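PDB 3H75: periplasmic sugar-binding domain protein from Pseudomonas fluorescens Pf-5, which probably binds a carbohydrate in the cleft between its two alpha/beta domains, as a periplasmic solute-binding protein. Local coordinates for residues G86-L98 and W114-G126. Sequence-based numbering, arbitrary orientation.
Sequences GIKLFIVNSPLTL and WIGSMVGDDEEAG
The carbonyl of I87 shares a water with W114 O, and K88 lays CB against the edge of the W114 indole, 3.9 Å from CE3, where strands 88-93 and 115-119 begin to pair as parallel neighbours in the sheet of one of the two alpha/beta domains of this periplasmic binding protein. L89 starts the alternating parallel pattern, its N donating to W114 O and its O accepting from G116 N, while its CB meets I115 CG1 at 4.1 Å beneath helix 74-82.

On the other face, F90 carries CG anti to its own amide nitrogen (chi1 -157°), which swings the ring across to the partner strand. One ring face lies over S117 CA; CD1 meets W114 CH2 at 3.7 Å, and CE2 reaches CB of the selenomethionine M118 at the same distance. G116 makes this possible, since a side chain there would strike both F90 CE1 and W114 CH2. Replacing F90 with alanine would probably open a gap between W114, M118 and helix 265-277, leaving the indole free to shift.

I91 continues the pairing, N to G116 O (2.9 Å, 169° at the hydrogen) and O from M118 N. N93 N closes it on M118 O, whereas the N93 amide oxygen turns to Y22. After N93 the chain folds back beside V119, whose CG1 presses on the S94-P95 peptide, 3.4 Å from P95 N. Finally, a water accepts from L96 N and donates to S117 OG (2.9 Å), a hydroxyl also bonded to D289 OD1.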
ATOM      1  N   GLY A  86     -23.139  10.147  14.409  1.00 23.04           N
ATOM      2  CA  GLY A  86     -23.676  10.814  13.239  1.00 22.62           C
ATOM      3  C   GLY A  86     -22.644  10.930  12.134  1.00 21.91           C
ATOM      4  O   GLY A  86     -22.935  11.431  11.048  1.00 22.49           O
ATOM      5  N   ILE A  87     -21.428  10.469  12.412  1.00 20.02           N
ATOM      6  CA  ILE A  87     -20.353  10.518  11.431  1.00 18.45           C
ATOM      7  C   ILE A  87     -20.337   9.228  10.623  1.00 16.17           C
ATOM      8  O   ILE A  87     -20.449   8.136  11.181  1.00 15.83           O
ATOM      9  CB  ILE A  87     -18.978  10.671  12.105  1.00 17.21           C
ATOM     10  CG1 ILE A  87     -18.960  11.936  12.964  1.00 18.33           C
ATOM     11  CG2 ILE A  87     -17.877  10.737  11.043  1.00 17.06           C
ATOM     12  CD1 ILE A  87     -17.664  12.137  13.730  1.00 18.70           C
ATOM     13  N   LYS A  88     -20.212   9.365   9.309  1.00 15.37           N
ATOM     14  CA  LYS A  88     -20.161   8.211   8.422  1.00 14.75           C
ATOM     15  C   LYS A  88     -18.717   7.724   8.399  1.00 14.50           C
ATOM     16  O   LYS A  88     -17.790   8.528   8.311  1.00 13.66           O
ATOM     17  CB  LYS A  88     -20.614   8.605   7.013  1.00 15.79           C
ATOM     18  CG  LYS A  88     -22.094   8.972   6.910  1.00 19.40           C
ATOM     19  CD  LYS A  88     -22.452   9.420   5.501  1.00 22.07           C
ATOM     20  CE  LYS A  88     -23.939   9.707   5.365  1.00 24.49           C
ATOM     21  NZ  LYS A  88     -24.291  10.062   3.961  1.00 28.42           N
ATOM     22  N   LEU A  89     -18.525   6.413   8.491  1.00 12.57           N
ATOM     23  CA  LEU A  89     -17.182   5.850   8.495  1.00 13.78           C
ATOM     24  C   LEU A  89     -16.810   5.176   7.190  1.00 12.71           C
ATOM     25  O   LEU A  89     -17.655   4.581   6.520  1.00 12.47           O
ATOM     26  CB  LEU A  89     -17.036   4.816   9.610  1.00 15.51           C
ATOM     27  CG  LEU A  89     -17.314   5.235  11.051  1.00 20.48           C
ATOM     28  CD1 LEU A  89     -17.078   4.041  11.964  1.00 22.06           C
ATOM     29  CD2 LEU A  89     -16.419   6.389  11.439  1.00 19.53           C
ATOM     30  N   PHE A  90     -15.532   5.264   6.843  1.00 10.58           N
ATOM     31  CA  PHE A  90     -15.029   4.629   5.638  1.00 11.31           C
ATOM     32  C   PHE A  90     -13.718   3.946   6.007  1.00  9.99           C
ATOM     33  O   PHE A  90     -12.754   4.602   6.406  1.00  9.57           O
ATOM     34  CB  PHE A  90     -14.801   5.656   4.533  1.00 12.09           C
ATOM     35  CG  PHE A  90     -14.813   5.060   3.159  1.00 13.04           C
ATOM     36  CD1 PHE A  90     -15.948   4.413   2.686  1.00 12.13           C
ATOM     37  CD2 PHE A  90     -13.687   5.124   2.346  1.00 13.69           C
ATOM     38  CE1 PHE A  90     -15.968   3.830   1.418  1.00 14.76           C
ATOM     39  CE2 PHE A  90     -13.691   4.547   1.080  1.00 15.77           C
ATOM     40  CZ  PHE A  90     -14.838   3.896   0.614  1.00 14.44           C
ATOM     41  N   ILE A  91     -13.706   2.622   5.884  1.00  9.50           N
ATOM     42  CA  ILE A  91     -12.548   1.790   6.214  1.00 11.13           C
ATOM     43  C   ILE A  91     -11.758   1.477   4.949  1.00 11.84           C
ATOM     44  O   ILE A  91     -12.312   0.961   3.979  1.00 11.76           O
ATOM     45  CB  ILE A  91     -13.010   0.461   6.847  1.00 15.16           C
ATOM     46  CG1 ILE A  91     -13.941   0.741   8.027  1.00 18.13           C
ATOM     47  CG2 ILE A  91     -11.805  -0.363   7.275  1.00 16.36           C
ATOM     48  CD1 ILE A  91     -13.317   1.566   9.123  1.00 20.13           C
ATOM     49  N   VAL A  92     -10.461   1.767   4.956  1.00 10.91           N
ATOM     50  CA  VAL A  92      -9.670   1.528   3.761  1.00 13.21           C
ATOM     51  C   VAL A  92      -8.466   0.614   3.889  1.00 15.12           C
ATOM     52  O   VAL A  92      -8.033   0.263   4.992  1.00 14.25           O
ATOM     53  CB  VAL A  92      -9.177   2.862   3.153  1.00 12.93           C
ATOM     54  CG1 VAL A  92     -10.365   3.729   2.782  1.00 14.13           C
ATOM     55  CG2 VAL A  92      -8.267   3.586   4.144  1.00 13.44           C
ATOM     56  N   ASN A  93      -7.959   0.233   2.715  1.00 15.97           N
ATOM     57  CA  ASN A  93      -6.778  -0.612   2.530  1.00 18.62           C
ATOM     58  C   ASN A  93      -6.921  -2.117   2.768  1.00 19.16           C
ATOM     59  O   ASN A  93      -6.307  -2.909   2.060  1.00 21.73           O
ATOM     60  CB  ASN A  93      -5.612  -0.041   3.338  1.00 16.90           C
ATOM     61  CG  ASN A  93      -5.098   1.273   2.761  1.00 20.31           C
ATOM     62  OD1 ASN A  93      -5.716   1.858   1.867  1.00 18.14           O
ATOM     63  ND2 ASN A  93      -3.968   1.744   3.273  1.00 20.59           N
ATOM     64  N   SER A  94      -7.714  -2.519   3.755  1.00 18.40           N
ATOM     65  CA  SER A  94      -7.921  -3.942   4.010  1.00 21.09           C
ATOM     66  C   SER A  94      -9.383  -4.187   4.359  1.00 21.69           C
ATOM     67  O   SER A  94     -10.048  -3.315   4.908  1.00 21.80           O
ATOM     68  CB  SER A  94      -7.003  -4.453   5.137  1.00 21.40           C
ATOM     69  OG  SER A  94      -7.448  -4.039   6.404  1.00 23.95           O
ATOM     70  N   PRO A  95      -9.889  -5.394   4.052  1.00 23.32           N
ATOM     71  CA  PRO A  95     -11.262  -5.858   4.278  1.00 24.37           C
ATOM     72  C   PRO A  95     -11.784  -5.834   5.709  1.00 24.94           C
ATOM     73  O   PRO A  95     -11.036  -6.019   6.667  1.00 24.27           O
ATOM     74  CB  PRO A  95     -11.238  -7.283   3.726  1.00 24.98           C
ATOM     75  CG  PRO A  95     -10.140  -7.255   2.717  1.00 25.72           C
ATOM     76  CD  PRO A  95      -9.086  -6.452   3.414  1.00 24.13           C
ATOM     77  N   LEU A  96     -13.086  -5.599   5.835  1.00 25.17           N
ATOM     78  CA  LEU A  96     -13.748  -5.600   7.136  1.00 25.29           C
ATOM     79  C   LEU A  96     -13.894  -7.073   7.481  1.00 25.06           C
ATOM     80  O   LEU A  96     -14.176  -7.884   6.602  1.00 23.80           O
ATOM     81  CB  LEU A  96     -15.135  -4.952   7.033  1.00 25.69           C
ATOM     82  CG  LEU A  96     -15.211  -3.423   6.957  1.00 26.32           C
ATOM     83  CD1 LEU A  96     -16.603  -2.988   6.514  1.00 28.15           C
ATOM     84  CD2 LEU A  96     -14.869  -2.840   8.315  1.00 26.58           C
ATOM     85  N   THR A  97     -13.706  -7.422   8.749  1.00 24.01           N
ATOM     86  CA  THR A  97     -13.813  -8.816   9.166  1.00 24.35           C
ATOM     87  C   THR A  97     -15.245  -9.205   9.518  1.00 24.76           C
ATOM     88  O   THR A  97     -16.116  -8.345   9.658  1.00 24.56           O
ATOM     89  CB  THR A  97     -12.936  -9.101  10.394  1.00 23.74           C
ATOM     90  OG1 THR A  97     -13.419  -8.336  11.505  1.00 25.01           O
ATOM     91  CG2 THR A  97     -11.487  -8.723  10.115  1.00 24.47           C
ATOM     92  N   LEU A  98     -15.478 -10.506   9.662  1.00 25.64           N
ATOM     93  CA  LEU A  98     -16.799 -11.005  10.014  1.00 26.78           C
ATOM     94  C   LEU A  98     -17.245 -10.378  11.328  1.00 26.69           C
ATOM     95  O   LEU A  98     -18.415 -10.039  11.501  1.00 27.50           O
ATOM     96  CB  LEU A  98     -16.772 -12.532  10.147  1.00 27.45           C
ATOM     97  CG  LEU A  98     -16.531 -13.333   8.866  1.00 28.65           C
ATOM     98  CD1 LEU A  98     -16.362 -14.806   9.207  1.00 28.34           C
ATOM     99  CD2 LEU A  98     -17.697 -13.137   7.906  1.00 29.76           C
ATOM    100  N   TRP A 114     -23.858   4.954   8.357  1.00 28.55           N
ATOM    101  CA  TRP A 114     -23.328   4.395   7.117  1.00 27.89           C
ATOM    102  C   TRP A 114     -21.847   4.072   7.256  1.00 27.22           C
ATOM    103  O   TRP A 114     -21.071   4.871   7.784  1.00 27.51           O
ATOM    104  CB  TRP A 114     -23.512   5.384   5.961  1.00 28.05           C
ATOM    105  CG  TRP A 114     -23.051   4.858   4.623  1.00 27.90           C
ATOM    106  CD1 TRP A 114     -23.758   4.060   3.766  1.00 26.98           C
ATOM    107  CD2 TRP A 114     -21.782   5.091   3.996  1.00 27.20           C
ATOM    108  NE1 TRP A 114     -23.009   3.784   2.645  1.00 28.09           N
ATOM    109  CE2 TRP A 114     -21.792   4.402   2.761  1.00 27.06           C
ATOM    110  CE3 TRP A 114     -20.635   5.812   4.359  1.00 26.30           C
ATOM    111  CZ2 TRP A 114     -20.700   4.418   1.883  1.00 26.59           C
ATOM    112  CZ3 TRP A 114     -19.550   5.827   3.486  1.00 26.09           C
ATOM    113  CH2 TRP A 114     -19.591   5.132   2.263  1.00 24.69           C
ATOM    114  N   ILE A 115     -21.460   2.896   6.774  1.00 25.54           N
ATOM    115  CA  ILE A 115     -20.071   2.464   6.822  1.00 24.68           C
ATOM    116  C   ILE A 115     -19.715   1.765   5.516  1.00 23.08           C
ATOM    117  O   ILE A 115     -20.352   0.788   5.134  1.00 25.15           O
ATOM    118  CB  ILE A 115     -19.819   1.482   7.986  1.00 25.72           C
ATOM    119  CG1 ILE A 115     -20.140   2.157   9.321  1.00 26.90           C
ATOM    120  CG2 ILE A 115     -18.365   1.028   7.970  1.00 25.95           C
ATOM    121  CD1 ILE A 115     -20.055   1.227  10.514  1.00 29.74           C
ATOM    122  N   GLY A 116     -18.699   2.278   4.832  1.00 19.30           N
ATOM    123  CA  GLY A 116     -18.270   1.679   3.581  1.00 15.60           C
ATOM    124  C   GLY A 116     -16.799   1.329   3.686  1.00 14.06           C
ATOM    125  O   GLY A 116     -16.177   1.598   4.712  1.00 12.68           O
ATOM    126  N   SER A 117     -16.245   0.721   2.642  1.00 13.00           N
ATOM    127  CA  SER A 117     -14.833   0.356   2.646  1.00 12.92           C
ATOM    128  C   SER A 117     -14.272   0.325   1.233  1.00 12.57           C
ATOM    129  O   SER A 117     -15.016   0.294   0.252  1.00 12.32           O
ATOM    130  CB  SER A 117     -14.629  -1.012   3.311  1.00 12.50           C
ATOM    131  OG  SER A 117     -15.206  -2.063   2.548  1.00 11.67           O
HETATM  132  N   MSE A 118     -12.948   0.338   1.136  1.00  9.84           N
HETATM  133  CA  MSE A 118     -12.279   0.299  -0.157  1.00  9.61           C
HETATM  134  C   MSE A 118     -10.925  -0.346   0.051  1.00 10.48           C
HETATM  135  O   MSE A 118     -10.144   0.107   0.887  1.00 10.30           O
HETATM  136  CB  MSE A 118     -12.093   1.707  -0.712  1.00  9.57           C
HETATM  137  CG  MSE A 118     -11.391   1.724  -2.059  1.00 10.29           C
HETATM  138 SE   MSE A 118     -11.331   3.478  -2.831  1.00 18.21          SE
HETATM  139  CE  MSE A 118     -13.106   3.530  -3.612  1.00 10.70           C
ATOM    140  N   VAL A 119     -10.648  -1.398  -0.709  1.00 10.96           N
ATOM    141  CA  VAL A 119      -9.386  -2.106  -0.569  1.00 11.00           C
ATOM    142  C   VAL A 119      -8.702  -2.357  -1.899  1.00 11.15           C
ATOM    143  O   VAL A 119      -9.339  -2.338  -2.956  1.00 10.47           O
ATOM    144  CB  VAL A 119      -9.599  -3.470   0.114  1.00 13.11           C
ATOM    145  CG1 VAL A 119     -10.328  -3.278   1.433  1.00 12.30           C
ATOM    146  CG2 VAL A 119     -10.385  -4.400  -0.807  1.00 13.10           C
ATOM    147  N   GLY A 120      -7.397  -2.597  -1.829  1.00 10.58           N
ATOM    148  CA  GLY A 120      -6.621  -2.884  -3.016  1.00 13.13           C
ATOM    149  C   GLY A 120      -6.369  -4.376  -3.112  1.00 13.48           C
ATOM    150  O   GLY A 120      -7.162  -5.176  -2.607  1.00 15.66           O
ATOM    151  N   ASP A 121      -5.269  -4.764  -3.751  1.00 11.24           N
ATOM    152  CA  ASP A 121      -4.958  -6.181  -3.904  1.00 10.66           C
ATOM    153  C   ASP A 121      -3.570  -6.556  -3.388  1.00 10.21           C
ATOM    154  O   ASP A 121      -2.697  -6.985  -4.149  1.00  9.77           O
ATOM    155  CB  ASP A 121      -5.143  -6.604  -5.377  1.00 12.82           C
ATOM    156  CG  ASP A 121      -4.317  -5.774  -6.358  1.00 13.12           C
ATOM    157  OD1 ASP A 121      -3.949  -4.620  -6.045  1.00 13.61           O
ATOM    158  OD2 ASP A 121      -4.055  -6.282  -7.472  1.00 14.28           O
ATOM    159  N   ASP A 122      -3.387  -6.408  -2.076  1.00  9.39           N
ATOM    160  CA  ASP A 122      -2.117  -6.722  -1.423  1.00  9.57           C
ATOM    161  C   ASP A 122      -1.671  -8.171  -1.615  1.00  9.06           C
ATOM    162  O   ASP A 122      -0.488  -8.437  -1.824  1.00  8.04           O
ATOM    163  CB  ASP A 122      -2.193  -6.423   0.083  1.00 11.14           C
ATOM    164  CG  ASP A 122      -2.051  -4.939   0.405  1.00 14.62           C
ATOM    165  OD1 ASP A 122      -1.045  -4.332  -0.005  1.00 16.55           O
ATOM    166  OD2 ASP A 122      -2.942  -4.384   1.082  1.00 20.67           O
ATOM    167  N   GLU A 123      -2.600  -9.118  -1.526  1.00  8.32           N
ATOM    168  CA  GLU A 123      -2.231 -10.521  -1.688  1.00  9.54           C
ATOM    169  C   GLU A 123      -1.624 -10.759  -3.069  1.00  9.66           C
ATOM    170  O   GLU A 123      -0.600 -11.434  -3.195  1.00  8.94           O
ATOM    171  CB  GLU A 123      -3.447 -11.427  -1.487  1.00 10.08           C
ATOM    172  CG  GLU A 123      -3.093 -12.898  -1.320  1.00 13.14           C
ATOM    173  CD  GLU A 123      -4.311 -13.763  -1.052  1.00 17.27           C
ATOM    174  OE1 GLU A 123      -5.171 -13.340  -0.251  1.00 19.31           O
ATOM    175  OE2 GLU A 123      -4.406 -14.865  -1.633  1.00 19.07           O
ATOM    176  N   GLU A 124      -2.247 -10.200  -4.103  1.00 10.16           N
ATOM    177  CA  GLU A 124      -1.737 -10.362  -5.458  1.00 11.28           C
ATOM    178  C   GLU A 124      -0.322  -9.798  -5.552  1.00 11.41           C
ATOM    179  O   GLU A 124       0.548 -10.390  -6.187  1.00 10.52           O
ATOM    180  CB  GLU A 124      -2.641  -9.645  -6.467  1.00 14.14           C
ATOM    181  CG  GLU A 124      -2.123  -9.693  -7.906  1.00 18.82           C
ATOM    182  CD  GLU A 124      -2.204 -11.075  -8.535  1.00 20.54           C
ATOM    183  OE1 GLU A 124      -2.342 -12.078  -7.801  1.00 24.21           O
ATOM    184  OE2 GLU A 124      -2.120 -11.160  -9.777  1.00 25.36           O
ATOM    185  N   ALA A 125      -0.085  -8.660  -4.909  1.00  8.74           N
ATOM    186  CA  ALA A 125       1.240  -8.043  -4.942  1.00  9.57           C
ATOM    187  C   ALA A 125       2.304  -8.960  -4.334  1.00  8.21           C
ATOM    188  O   ALA A 125       3.404  -9.104  -4.884  1.00  8.80           O
ATOM    189  CB  ALA A 125       1.215  -6.709  -4.213  1.00 10.97           C
ATOM    190  N   GLY A 126       1.979  -9.579  -3.203  1.00  6.50           N
ATOM    191  CA  GLY A 126       2.923 -10.470  -2.546  1.00  6.09           C
ATOM    192  C   GLY A 126       3.207 -11.694  -3.393  1.00  5.75           C
ATOM    193  O   GLY A 126       4.338 -12.169  -3.486  1.00  6.40           O
TER
HETATM  194  O   HOH W   1     -20.839   5.220  10.493  1.00 24.39           O
HETATM  195  O   HOH W   2     -14.898  -4.733   3.533  1.00 24.11           O